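PDB 1AE5: azurocidin from Homo sapiens, which binds heparin and acts as a neutrophil granule antibacterial glycoprotein against many Gram-negative bacteria and as a chemoattractant for monocytes and fibroblasts. Local coordinates for residues 145-150 and 162-167; 50-55 and 68-73. One frame throughout, in Å; residues are numbered along the deposited sequence.

Contact 1. Residues 145-150 and 162-167; sequences NVTVTP and GVLTRR. With NAG (2-acetamido-2-deoxy-beta-D-glucopyranose), chain C.
Thr147 and Gly162 form an antiparallel hydrogen-bonded pair where residues 162-167 leave the sheet after strand 158-162. Thr147 N donates to Gly162 O at 2.7 Å, and Gly162 N returns a bond to Thr147 O at 2.9 Å. These are the two backbone bonds between the segments; past Gly162 the pairing stops, and residues 163-167 turn off as an irregular loop, poorly ordered from Thr165 onward.

The side chains add a few loose contacts. CG1 of Val146, set anti to its carbonyl carbon (chi1 -61°), reaches across to CG1 of Val163 at 4.1 Å, and the same Val163 methyl comes within 3.9 Å of Asn145 O. Past Val163, Leu164 CD2 approaches Thr147 OG1 at 4.1 Å, a contact between a methyl and a hydroxyl. Thr149 CG2 sits 4.1 Å from Gly162 N. The Asn145 amide ends well clear of 162-167, with ND2 bonded to NAG C1 at 1.4 Å; this is a partly occupied N-glycosylation site, and the sugar is also hydrogen-bonded to Arg5.

Strand 142-148 lies in the C-terminal barrel of the chymotrypsin-like fold, between 122-127 and 158-162. Val146 bonds through its backbone to Cys123 and packs its side chain against Cys123, Val125 and Thr161, while Thr149 continues the pairing to Cys160.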
ATOM      1  N   ASN A 145      -7.798   9.332   8.997  1.00 20.99           N
ATOM      2  CA  ASN A 145      -8.722   9.913   7.999  1.00 16.15           C
ATOM      3  C   ASN A 145      -7.953  10.981   7.306  1.00 15.39           C
ATOM      4  O   ASN A 145      -7.378  11.763   7.991  1.00 17.45           O
ATOM      5  CB  ASN A 145      -9.951  10.599   8.610  1.00 12.69           C
ATOM      6  CG  ASN A 145     -10.951   9.641   9.215  1.00 23.68           C
ATOM      7  OD1 ASN A 145     -10.951   8.455   8.911  1.00 33.95           O
ATOM      8  ND2 ASN A 145     -11.786  10.144  10.104  1.00 24.53           N
ATOM      9  N   VAL A 146      -7.895  10.995   5.977  1.00 16.19           N
ATOM     10  CA  VAL A 146      -7.145  12.009   5.242  1.00 15.74           C
ATOM     11  C   VAL A 146      -7.984  12.659   4.184  1.00 19.74           C
ATOM     12  O   VAL A 146      -9.061  12.176   3.865  1.00 23.09           O
ATOM     13  CB  VAL A 146      -5.936  11.452   4.568  1.00 21.53           C
ATOM     14  CG1 VAL A 146      -5.001  10.871   5.615  1.00 20.59           C
ATOM     15  CG2 VAL A 146      -6.427  10.399   3.587  1.00 23.38           C
ATOM     16  N   THR A 147      -7.465  13.743   3.634  1.00 19.71           N
ATOM     17  CA  THR A 147      -8.216  14.484   2.646  1.00 19.06           C
ATOM     18  C   THR A 147      -7.486  14.731   1.355  1.00 18.01           C
ATOM     19  O   THR A 147      -6.296  15.060   1.350  1.00 18.56           O
ATOM     20  CB  THR A 147      -8.583  15.860   3.198  1.00 36.00           C
ATOM     21  OG1 THR A 147      -9.805  15.782   3.877  1.00 38.92           O
ATOM     22  CG2 THR A 147      -8.692  16.804   2.010  1.00 51.36           C
ATOM     23  N   VAL A 148      -8.223  14.618   0.255  1.00 12.53           N
ATOM     24  CA  VAL A 148      -7.552  14.869  -0.974  1.00 11.37           C
ATOM     25  C   VAL A 148      -7.336  16.359  -1.174  1.00 21.38           C
ATOM     26  O   VAL A 148      -8.279  17.152  -1.129  1.00 24.09           O
ATOM     27  CB  VAL A 148      -8.346  14.299  -2.127  1.00 15.67           C
ATOM     28  CG1 VAL A 148      -7.609  14.479  -3.483  1.00 15.67           C
ATOM     29  CG2 VAL A 148      -8.552  12.830  -1.839  1.00 16.01           C
ATOM     30  N   THR A 149      -6.083  16.709  -1.435  1.00 22.70           N
ATOM     31  CA  THR A 149      -5.696  18.073  -1.721  1.00 19.85           C
ATOM     32  C   THR A 149      -5.998  18.413  -3.161  1.00 35.92           C
ATOM     33  O   THR A 149      -6.324  17.569  -4.005  1.00 41.55           O
ATOM     34  CB  THR A 149      -4.172  18.277  -1.650  1.00 22.31           C
ATOM     35  OG1 THR A 149      -3.550  17.813  -2.838  1.00 19.98           O
ATOM     36  CG2 THR A 149      -3.550  17.597  -0.453  1.00 28.32           C
ATOM     37  N   PRO A 150      -5.806  19.692  -3.441  1.00 35.02           N
ATOM     38  CA  PRO A 150      -5.977  20.256  -4.758  1.00 31.18           C
ATOM     39  C   PRO A 150      -4.795  19.879  -5.604  1.00 30.58           C
ATOM     40  O   PRO A 150      -3.688  19.731  -5.090  1.00 28.48           O
ATOM     41  CB  PRO A 150      -6.011  21.764  -4.569  1.00 32.98           C
ATOM     42  CG  PRO A 150      -6.078  22.029  -3.069  1.00 35.54           C
ATOM     43  CD  PRO A 150      -6.051  20.683  -2.371  1.00 32.01           C
ATOM     44  N   GLY A 162      -3.821  15.204   2.876  1.00 15.13           N
ATOM     45  CA  GLY A 162      -3.372  15.903   4.031  1.00 12.60           C
ATOM     46  C   GLY A 162      -4.386  15.710   5.091  1.00 18.82           C
ATOM     47  O   GLY A 162      -5.461  15.180   4.813  1.00 16.60           O
ATOM     48  N   VAL A 163      -4.026  16.117   6.301  1.00 24.72           N
ATOM     49  CA  VAL A 163      -4.941  16.007   7.432  1.00 25.37           C
ATOM     50  C   VAL A 163      -5.322  17.375   7.861  1.00 32.40           C
ATOM     51  O   VAL A 163      -4.480  18.234   7.861  1.00 34.19           O
ATOM     52  CB  VAL A 163      -4.336  15.316   8.616  1.00 26.14           C
ATOM     53  CG1 VAL A 163      -4.132  13.850   8.247  1.00 21.91           C
ATOM     54  CG2 VAL A 163      -3.035  16.062   8.962  1.00 28.00           C
ATOM     55  N   LEU A 164      -6.590  17.569   8.181  1.00 36.14           N
ATOM     56  CA  LEU A 164      -7.062  18.872   8.602  1.00 39.60           C
ATOM     57  C   LEU A 164      -6.360  19.245   9.865  1.00 52.54           C
ATOM     58  O   LEU A 164      -5.973  20.406  10.095  1.00 49.11           O
ATOM     59  CB  LEU A 164      -8.578  18.942   8.672  1.00 40.03           C
ATOM     60  CG  LEU A 164      -9.130  19.585   7.432  1.00 44.19           C
ATOM     61  CD1 LEU A 164      -7.960  19.817   6.471  1.00 42.76           C
ATOM     62  CD2 LEU A 164     -10.155  18.635   6.811  1.00 46.74           C
ATOM     63  N   THR A 165      -6.083  18.184  10.628  1.00 60.49           N
ATOM     64  CA  THR A 165      -5.324  18.344  11.822  1.00 63.98           C
ATOM     65  C   THR A 165      -3.864  18.575  11.561  1.00 69.44           C
ATOM     66  O   THR A 165      -3.423  19.067  10.523  1.00 74.22           O
ATOM     67  CB  THR A 165      -5.516  17.307  12.880  1.00 77.72           C
ATOM     68  OG1 THR A 165      -4.790  16.100  12.584  1.00 73.32           O
ATOM     69  CG2 THR A 165      -7.025  17.082  12.977  1.00 82.87           C
ATOM     70  N   ARG A 166      -3.120  18.252  12.563  1.00 64.03           N
ATOM     71  CA  ARG A 166      -1.728  18.573  12.537  1.00 65.16           C
ATOM     72  C   ARG A 166      -0.873  17.568  11.883  1.00 61.64           C
ATOM     73  O   ARG A 166      -0.484  17.639  10.700  1.00 70.79           O
ATOM     74  CB  ARG A 166      -1.306  18.886  13.953  1.00 82.67           C
ATOM     75  CG  ARG A 166      -2.288  19.888  14.552  1.00100.00           C
ATOM     76  CD  ARG A 166      -2.617  21.044  13.603  1.00100.00           C
ATOM     77  NE  ARG A 166      -2.745  22.280  14.365  1.00100.00           N
ATOM     78  CZ  ARG A 166      -1.852  22.728  15.267  1.00100.00           C
ATOM     79  NH1 ARG A 166      -0.692  22.136  15.543  1.00100.00           N
ATOM     80  NH2 ARG A 166      -2.134  23.870  15.918  1.00100.00           N
ATOM     81  N   ARG A 167      -0.543  16.651  12.703  1.00 44.62           N
ATOM     82  CA  ARG A 167       0.272  15.636  12.224  1.00 43.14           C
ATOM     83  C   ARG A 167      -0.599  14.479  11.833  1.00 36.78           C
ATOM     84  O   ARG A 167      -1.482  14.089  12.573  1.00 38.58           O
ATOM     85  CB  ARG A 167       1.353  15.315  13.225  1.00 55.01           C
ATOM     86  CG  ARG A 167       2.453  16.373  13.169  1.00 69.00           C
ATOM     87  CD  ARG A 167       2.649  16.893  11.742  1.00 92.70           C
ATOM     88  NE  ARG A 167       4.020  17.282  11.413  1.00100.00           N
ATOM     89  CZ  ARG A 167       4.361  18.447  10.800  1.00100.00           C
ATOM     90  NH1 ARG A 167       3.456  19.356  10.464  1.00100.00           N
ATOM     91  NH2 ARG A 167       5.668  18.699  10.536  1.00100.00           N
TER
HETATM   92  C1  NAG C 411     -12.556   9.101  10.741  1.00 34.68           C
HETATM   93  C2  NAG C 411     -12.442   9.232  12.262  1.00 39.20           C
HETATM   94  C3  NAG C 411     -13.799   9.029  12.994  1.00 25.82           C
HETATM   95  C4  NAG C 411     -14.939   9.862  12.321  1.00 39.07           C
HETATM   96  C5  NAG C 411     -14.999   9.507  10.831  1.00 69.51           C
HETATM   97  C6  NAG C 411     -16.059  10.382  10.144  1.00100.00           C
HETATM   98  C7  NAG C 411     -10.165   8.758  12.789  1.00 32.07           C
HETATM   99  C8  NAG C 411      -9.177   7.607  13.046  1.00 41.33           C
HETATM  100  N2  NAG C 411     -11.427   8.307  12.770  1.00 38.74           N
HETATM  101  O3  NAG C 411     -13.544   9.482  14.294  1.00100.00           O
HETATM  102  O4  NAG C 411     -16.309   9.887  12.889  1.00 69.61           O
HETATM  103  O5  NAG C 411     -13.688   9.833  10.330  1.00 58.07           O
HETATM  104  O6  NAG C 411     -15.786  11.797  10.391  1.00100.00           O
HETATM  105  O7  NAG C 411      -9.873   9.741  12.094  1.00 73.43           O

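Contact 2. Residues 50-55 and 68-73; sequences VSTVVL and RQTFSI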
ATOM      1  N   VAL A  50      13.448 -11.451  -1.908  1.00 49.22           N
ATOM      2  CA  VAL A  50      13.848 -12.466  -0.909  1.00 48.54           C
ATOM      3  C   VAL A  50      13.237 -12.171   0.469  1.00 50.93           C
ATOM      4  O   VAL A  50      13.757 -12.474   1.556  1.00 46.52           O
ATOM      5  CB  VAL A  50      15.334 -12.684  -0.913  1.00 54.24           C
ATOM      6  CG1 VAL A  50      15.593 -13.737  -1.985  1.00 55.51           C
ATOM      7  CG2 VAL A  50      16.041 -11.373  -1.293  1.00 53.47           C
ATOM      8  N   SER A  51      12.070 -11.559   0.285  1.00 40.32           N
ATOM      9  CA  SER A  51      11.108 -11.078   1.207  1.00 34.87           C
ATOM     10  C   SER A  51       9.876 -11.974   1.183  1.00 34.60           C
ATOM     11  O   SER A  51       9.685 -12.827   0.338  1.00 39.18           O
ATOM     12  CB  SER A  51      10.752  -9.716   0.682  1.00 34.31           C
ATOM     13  OG  SER A  51      11.916  -9.142   0.137  1.00 31.24           O
ATOM     14  N   THR A  52       9.007 -11.781   2.128  1.00 26.56           N
ATOM     15  CA  THR A  52       7.823 -12.568   2.173  1.00 23.69           C
ATOM     16  C   THR A  52       6.642 -11.655   2.270  1.00 22.91           C
ATOM     17  O   THR A  52       6.724 -10.468   2.555  1.00 28.02           O
ATOM     18  CB  THR A  52       7.873 -13.649   3.274  1.00 32.86           C
ATOM     19  OG1 THR A  52       6.652 -13.701   3.963  1.00 44.08           O
ATOM     20  CG2 THR A  52       8.981 -13.342   4.257  1.00 27.24           C
ATOM     21  N   VAL A  53       5.522 -12.187   1.987  1.00 16.32           N
ATOM     22  CA  VAL A  53       4.403 -11.350   2.021  1.00 13.61           C
ATOM     23  C   VAL A  53       3.529 -11.981   2.987  1.00 18.61           C
ATOM     24  O   VAL A  53       3.261 -13.136   2.831  1.00 21.87           O
ATOM     25  CB  VAL A  53       3.714 -11.336   0.641  1.00 14.58           C
ATOM     26  CG1 VAL A  53       2.419 -10.575   0.708  1.00 13.10           C
ATOM     27  CG2 VAL A  53       4.596 -10.669  -0.378  1.00 13.38           C
ATOM     28  N   VAL A  54       3.098 -11.208   3.952  1.00 21.50           N
ATOM     29  CA  VAL A  54       2.222 -11.686   4.983  1.00 14.38           C
ATOM     30  C   VAL A  54       0.832 -11.099   4.949  1.00 16.27           C
ATOM     31  O   VAL A  54       0.689  -9.884   5.089  1.00 20.91           O
ATOM     32  CB  VAL A  54       2.871 -11.331   6.326  1.00 14.46           C
ATOM     33  CG1 VAL A  54       1.993 -11.838   7.475  1.00 11.37           C
ATOM     34  CG2 VAL A  54       4.269 -11.934   6.393  1.00 13.05           C
ATOM     35  N   LEU A  55      -0.189 -11.967   4.838  1.00 14.72           N
ATOM     36  CA  LEU A  55      -1.581 -11.542   4.830  1.00 13.09           C
ATOM     37  C   LEU A  55      -2.274 -11.990   6.075  1.00 18.10           C
ATOM     38  O   LEU A  55      -1.876 -12.967   6.692  1.00 20.39           O
ATOM     39  CB  LEU A  55      -2.404 -12.079   3.642  1.00 13.46           C
ATOM     40  CG  LEU A  55      -1.863 -11.633   2.280  1.00 17.40           C
ATOM     41  CD1 LEU A  55      -2.452 -12.541   1.222  1.00 20.22           C
ATOM     42  CD2 LEU A  55      -2.248 -10.184   1.989  1.00 15.16           C
ATOM     43  N   ARG A  68      -2.937 -15.690   9.777  1.00 11.55           N
ATOM     44  CA  ARG A  68      -2.029 -15.372   8.749  1.00 14.13           C
ATOM     45  C   ARG A  68      -1.825 -16.420   7.664  1.00 27.43           C
ATOM     46  O   ARG A  68      -1.937 -17.608   7.898  1.00 29.47           O
ATOM     47  CB  ARG A  68      -0.699 -15.036   9.381  1.00  8.45           C
ATOM     48  CG  ARG A  68      -0.780 -13.927  10.444  1.00  9.09           C
ATOM     49  CD  ARG A  68       0.641 -13.519  10.803  1.00  5.16           C
ATOM     50  NE  ARG A  68       0.757 -12.419  11.753  1.00 19.77           N
ATOM     51  CZ  ARG A  68       1.955 -11.947  12.128  1.00 20.42           C
ATOM     52  NH1 ARG A  68       3.072 -12.498  11.661  1.00 12.52           N
ATOM     53  NH2 ARG A  68       2.047 -10.902  12.966  1.00 26.38           N
ATOM     54  N   GLN A  69      -1.467 -15.924   6.470  1.00 23.22           N
ATOM     55  CA  GLN A  69      -1.113 -16.710   5.288  1.00 18.71           C
ATOM     56  C   GLN A  69       0.182 -16.100   4.798  1.00 19.74           C
ATOM     57  O   GLN A  69       0.299 -14.882   4.739  1.00 25.37           O
ATOM     58  CB  GLN A  69      -2.156 -16.593   4.207  1.00 19.12           C
ATOM     59  CG  GLN A  69      -3.574 -16.994   4.634  1.00 19.22           C
ATOM     60  CD  GLN A  69      -4.508 -17.123   3.425  1.00 25.04           C
ATOM     61  OE1 GLN A  69      -4.083 -17.493   2.323  1.00 42.29           O
ATOM     62  NE2 GLN A  69      -5.782 -16.795   3.607  1.00 14.27           N
ATOM     63  N   THR A  70       1.167 -16.891   4.479  1.00 13.01           N
ATOM     64  CA  THR A  70       2.437 -16.333   4.089  1.00 13.08           C
ATOM     65  C   THR A  70       2.809 -16.707   2.688  1.00 25.05           C
ATOM     66  O   THR A  70       2.485 -17.776   2.228  1.00 27.02           O
ATOM     67  CB  THR A  70       3.516 -16.796   5.076  1.00 23.17           C
ATOM     68  OG1 THR A  70       3.228 -16.202   6.333  1.00 25.81           O
ATOM     69  CG2 THR A  70       4.911 -16.408   4.600  1.00 28.88           C
ATOM     70  N   PHE A  71       3.490 -15.832   1.980  1.00 19.87           N
ATOM     71  CA  PHE A  71       3.778 -16.166   0.620  1.00 14.17           C
ATOM     72  C   PHE A  71       5.099 -15.679   0.178  1.00 18.55           C
ATOM     73  O   PHE A  71       5.642 -14.728   0.697  1.00 22.11           O
ATOM     74  CB  PHE A  71       2.758 -15.502  -0.326  1.00 13.30           C
ATOM     75  CG  PHE A  71       1.334 -15.802   0.023  1.00 15.43           C
ATOM     76  CD1 PHE A  71       0.637 -15.036   0.964  1.00 17.92           C
ATOM     77  CD2 PHE A  71       0.663 -16.863  -0.596  1.00 14.00           C
ATOM     78  CE1 PHE A  71      -0.706 -15.307   1.247  1.00 13.89           C
ATOM     79  CE2 PHE A  71      -0.666 -17.169  -0.286  1.00 11.46           C
ATOM     80  CZ  PHE A  71      -1.361 -16.374   0.622  1.00 10.78           C
ATOM     81  N   SER A  72       5.554 -16.342  -0.859  1.00 20.31           N
ATOM     82  CA  SER A  72       6.765 -16.050  -1.559  1.00 18.82           C
ATOM     83  C   SER A  72       6.305 -15.306  -2.770  1.00 22.90           C
ATOM     84  O   SER A  72       5.131 -15.408  -3.173  1.00 20.39           O
ATOM     85  CB  SER A  72       7.408 -17.326  -2.047  1.00 21.71           C
ATOM     86  OG  SER A  72       8.599 -17.457  -1.337  1.00 49.28           O
ATOM     87  N   ILE A  73       7.242 -14.602  -3.341  1.00 23.05           N
ATOM     88  CA  ILE A  73       6.971 -13.805  -4.516  1.00 28.39           C
ATOM     89  C   ILE A  73       7.449 -14.484  -5.795  1.00 31.31           C
ATOM     90  O   ILE A  73       8.646 -14.548  -6.034  1.00 25.99           O
ATOM     91  CB  ILE A  73       7.656 -12.441  -4.342  1.00 32.81           C
ATOM     92  CG1 ILE A  73       7.157 -11.744  -3.048  1.00 31.46           C
ATOM     93  CG2 ILE A  73       7.527 -11.584  -5.616  1.00 29.19           C
ATOM     94  CD1 ILE A  73       8.175 -10.788  -2.427  1.00 13.63           C
TER
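Leu55 and Phe71 make the tight part of this antiparallel pairing. Leu55 CD1 comes within 3.3 Å of Phe71 CE1, a close approach, and the two side chains cross at about a right angle. Phe71 CG stands anti to its own carbonyl carbon (chi1 -54°), which sets the ring against Leu55, with Val53 O at its edge, near its plane. Further along the pair, Val53 CG2 packs on Ile73 CG1 at 3.9 Å. Four backbone bonds tie the strands, two between Val53 and Phe71 and two between Leu55 and Gln69; Leu55 N to Gln69 O, at 3.0 Å, is the straightest (175° at the hydrogen).

The solvent side is at Thr70, which is exposed and whose CG2 lies 3.3 Å from Thr52 OG1. Val54, on the same face, is buried and covered by Ser17 and Gln19 of strand 15-20. The extended Arg68 chain lays CD 4.0 Å from Val54 CG1.

Backbone bonds and hydrocarbon contacts thus join the two strands, whereas the polar ends find their partners outside the pair: Arg68 NE in a salt bridge with Glu64, and Gln69, although it shares a face with Phe71, through NE2 with Asn100 O.

Overall arrangement
The two contacts belong to different halves of the chymotrypsin-like fold. Contact 2 joins strands of the N-terminal barrel, which also holds the 20-44 region with antibiotic activity; contact 1 lies in the C-terminal barrel. They sit on opposite sides of the chain's centre, with their own centres 32 Å apart and their nearest atoms about 21 Å apart, so neither touches the other. In this family the cleft between the barrels is the catalytic site, but azurocidin is a serine protease homologue, and neither contact contains a residue known to belong to that site. Each is close to a partly occupied N-glycosylation site: Asn145 in contact 1, Asn100 beside contact 2.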